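Local coordinates for NAD-dependent epimerase/dehydratase (Methanobrevibacter ruminantium, PDB 6DNT), which probably interconverts UDP-N-acetylglucosamine and its 4-epimer using bound NAD, and can also bind the bacterial cell-wall intermediate UDP-N-acetylmuramic acid, at residues A155-N160 and L165-N170. Numbering follows the deposited sequence.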
ATOM      1  N   ALA A 155       8.251   5.711   9.511  1.00 10.76           N
ATOM      2  CA  ALA A 155       6.828   6.003   9.721  1.00 10.53           C
ATOM      3  C   ALA A 155       5.934   4.801   9.433  1.00 10.29           C
ATOM      4  O   ALA A 155       4.868   4.666  10.030  1.00 10.29           O
ATOM      5  CB  ALA A 155       6.382   7.197   8.884  1.00 10.66           C
ATOM      6  N   VAL A 156       6.377   3.903   8.556  1.00 10.42           N
ATOM      7  CA  VAL A 156       5.556   2.727   8.229  1.00 10.85           C
ATOM      8  C   VAL A 156       5.324   1.803   9.439  1.00 11.38           C
ATOM      9  O   VAL A 156       4.349   1.057   9.453  1.00 11.61           O
ATOM     10  CB  VAL A 156       6.102   1.922   7.027  1.00 10.82           C
ATOM     11  CG1 VAL A 156       6.281   2.819   5.810  1.00 11.04           C
ATOM     12  CG2 VAL A 156       7.381   1.157   7.377  1.00 10.94           C
ATOM     13  N   TYR A 157       6.211   1.860  10.444  1.00 11.30           N
ATOM     14  CA  TYR A 157       6.044   1.060  11.671  1.00 12.21           C
ATOM     15  C   TYR A 157       4.947   1.562  12.607  1.00 12.83           C
ATOM     16  O   TYR A 157       4.478   0.804  13.464  1.00 12.67           O
ATOM     17  CB  TYR A 157       7.343   0.992  12.471  1.00 12.19           C
ATOM     18  CG  TYR A 157       8.488   0.307  11.761  1.00 12.13           C
ATOM     19  CD1 TYR A 157       8.436  -1.056  11.472  1.00 12.53           C
ATOM     20  CD2 TYR A 157       9.613   1.009  11.372  1.00 11.78           C
ATOM     21  CE1 TYR A 157       9.487  -1.691  10.839  1.00 12.45           C
ATOM     22  CE2 TYR A 157      10.671   0.383  10.742  1.00 11.91           C
ATOM     23  CZ  TYR A 157      10.601  -0.967  10.471  1.00 12.18           C
ATOM     24  OH  TYR A 157      11.632  -1.590   9.829  1.00 12.06           O
ATOM     25  N   GLY A 158       4.570   2.826  12.492  1.00 13.24           N
ATOM     26  CA  GLY A 158       3.636   3.423  13.449  1.00 14.39           C
ATOM     27  C   GLY A 158       4.154   3.353  14.872  1.00 15.74           C
ATOM     28  O   GLY A 158       5.357   3.438  15.110  1.00 16.49           O
ATOM     29  N   GLU A 159       3.240   3.171  15.810  1.00 17.27           N
ATOM     30  CA  GLU A 159       3.556   3.149  17.233  1.00 20.09           C
ATOM     31  C   GLU A 159       3.769   1.700  17.635  1.00 21.38           C
ATOM     32  O   GLU A 159       2.845   1.024  18.077  1.00 25.19           O
ATOM     33  CB  GLU A 159       2.429   3.812  18.028  1.00 22.61           C
ATOM     34  CG  GLU A 159       2.803   4.077  19.481  0.80 25.09           C
ATOM     35  CD  GLU A 159       1.680   4.687  20.299  0.80 27.77           C
ATOM     36  OE1 GLU A 159       1.929   4.992  21.482  0.80 30.48           O
ATOM     37  OE2 GLU A 159       0.552   4.849  19.785  0.80 29.79           O
ATOM     38  N   ASN A 160       4.994   1.226  17.475  1.00 20.35           N
ATOM     39  CA  ASN A 160       5.322  -0.178  17.693  1.00 20.22           C
ATOM     40  C   ASN A 160       6.291  -0.249  18.858  1.00 20.46           C
ATOM     41  O   ASN A 160       7.391   0.307  18.786  1.00 20.94           O
ATOM     42  CB  ASN A 160       5.935  -0.785  16.423  1.00 20.69           C
ATOM     43  CG  ASN A 160       6.134  -2.296  16.517  1.00 21.50           C
ATOM     44  OD1 ASN A 160       6.381  -2.847  17.592  1.00 22.76           O
ATOM     45  ND2 ASN A 160       6.039  -2.971  15.379  1.00 20.94           N
ATOM     46  N   LEU A 165      13.405  -1.957  16.247  1.00 15.76           N
ATOM     47  CA  LEU A 165      12.415  -2.379  15.248  1.00 15.00           C
ATOM     48  C   LEU A 165      13.059  -3.137  14.111  1.00 14.78           C
ATOM     49  O   LEU A 165      13.929  -2.613  13.422  1.00 14.35           O
ATOM     50  CB  LEU A 165      11.669  -1.179  14.668  1.00 14.74           C
ATOM     51  CG  LEU A 165      10.843  -0.401  15.689  1.00 15.12           C
ATOM     52  CD1 LEU A 165      10.489   0.977  15.158  1.00 15.95           C
ATOM     53  CD2 LEU A 165       9.601  -1.189  16.075  1.00 15.77           C
ATOM     54  N   LYS A 166      12.624  -4.375  13.919  1.00 14.89           N
ATOM     55  CA  LYS A 166      13.115  -5.197  12.830  1.00 16.37           C
ATOM     56  C   LYS A 166      12.263  -4.946  11.594  1.00 15.39           C
ATOM     57  O   LYS A 166      11.087  -4.609  11.703  1.00 14.85           O
ATOM     58  CB  LYS A 166      13.073  -6.668  13.220  1.00 18.17           C
ATOM     59  CG  LYS A 166      14.002  -6.998  14.373  1.00 20.08           C
ATOM     60  CD  LYS A 166      14.063  -8.493  14.649  1.00 22.80           C
ATOM     61  CE  LYS A 166      12.784  -9.028  15.272  1.00 24.57           C
ATOM     62  NZ  LYS A 166      12.448  -8.387  16.580  1.00 26.65           N
ATOM     63  N   GLU A 167      12.855  -5.141  10.419  1.00 15.46           N
ATOM     64  CA  GLU A 167      12.142  -4.916   9.158  1.00 15.67           C
ATOM     65  C   GLU A 167      10.939  -5.831   8.993  1.00 16.28           C
ATOM     66  O   GLU A 167      10.001  -5.486   8.291  1.00 16.85           O
ATOM     67  CB  GLU A 167      13.071  -5.076   7.951  1.00 15.62           C
ATOM     68  CG  GLU A 167      14.145  -3.999   7.836  1.00 15.95           C
ATOM     69  CD  GLU A 167      15.454  -4.339   8.537  1.00 16.00           C
ATOM     70  OE1 GLU A 167      15.509  -5.315   9.338  1.00 16.66           O
ATOM     71  OE2 GLU A 167      16.439  -3.609   8.291  1.00 15.73           O
ATOM     72  N   SER A 168      10.962  -6.983   9.650  1.00 16.29           N
ATOM     73  CA  SER A 168       9.849  -7.935   9.621  1.00 17.41           C
ATOM     74  C   SER A 168       8.580  -7.513  10.364  1.00 17.31           C
ATOM     75  O   SER A 168       7.570  -8.197  10.261  1.00 17.72           O
ATOM     76  CB  SER A 168      10.330  -9.288  10.169  1.00 17.54           C
ATOM     77  OG  SER A 168      10.889  -9.131  11.463  1.00 18.63           O
ATOM     78  N   GLU A 169       8.615  -6.425  11.142  1.00 17.10           N
ATOM     79  CA  GLU A 169       7.404  -5.926  11.780  1.00 17.63           C
ATOM     80  C   GLU A 169       6.335  -5.592  10.726  1.00 18.16           C
ATOM     81  O   GLU A 169       6.658  -5.176   9.607  1.00 18.38           O
ATOM     82  CB  GLU A 169       7.693  -4.699  12.654  1.00 17.67           C
ATOM     83  CG  GLU A 169       8.593  -4.949  13.867  1.00 18.56           C
ATOM     84  CD  GLU A 169       7.979  -5.864  14.922  1.00 19.69           C
ATOM     85  OE1 GLU A 169       6.789  -5.718  15.253  1.00 21.16           O
ATOM     86  OE2 GLU A 169       8.713  -6.731  15.430  1.00 21.97           O
ATOM     87  N   ASN A 170       5.075  -5.801  11.081  1.00 18.24           N
ATOM     88  CA  ASN A 170       3.962  -5.411  10.231  1.00 19.45           C
ATOM     89  C   ASN A 170       3.895  -3.895  10.101  1.00 17.33           C
ATOM     90  O   ASN A 170       4.384  -3.156  10.955  1.00 17.66           O
ATOM     91  CB  ASN A 170       2.636  -5.911  10.804  1.00 21.96           C
ATOM     92  CG  ASN A 170       2.436  -7.402  10.604  1.00 25.62           C
ATOM     93  OD1 ASN A 170       2.164  -8.129  11.550  1.00 31.16           O
ATOM     94  ND2 ASN A 170       2.545  -7.857   9.367  1.00 31.22           N
TER
HETATM   95  O   HOH W   1       4.845  -1.956  13.158  1.00 17.54           O
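Tyr157 meets Leu165, Lys166, Glu167 and Glu169 inside one loop of the Rossmann-type NAD domain, the connection from strand 147-153 to helix 176-195, which carries the NAD-binding Tyr177 and Lys181. Apolar contacts cover one face. Leu165 CB lies over its centre, a CH-pi contact 4.2 Å from the ring centroid and only 5° off the normal, while Leu165 CD1 comes within 3.9 Å of Tyr157 CD2. The other leucine branch, CD2, packs 3.7 Å from Asn160 CG, so the forked side chain serves both residues. Glu169 CB and the backbone Lys166 O approach obliquely, 3.9 Å from Tyr157 CD1 and 3.4 Å from Tyr157 CE1, and Glu167 CA sits at the ring edge near the hydroxyl. That hydroxyl is hydrogen-bonded to Asn270 and Arg203, and Arg203 also reaches the carbonyl of Glu167, tying ring and loop to the central sheet.

Polar contacts centre on the buried amide of Asn160. With CG anti to the backbone N (chi1 -172°), ND2 reaches Glu169 OE1 at 2.9 Å in a nearly straight bond, 167° at the hydrogen; the carboxylate is met from above its plane, and Asn162 ND2 also binds this oxygen. Asn160 OD1 accepts from the backbone N of Asn162, which pins the amide from its other end. A type I turn, closed by Glu169 N to Lys166 O, sets the Glu169 backbone beside Tyr157, and the side chain's bend at chi2 carries OE1 to Asn160. A water accepts from Asn160 ND2 and donates to two backbone oxygens, Tyr157 O at 2.8 Å and Asn170 O at 2.6 Å.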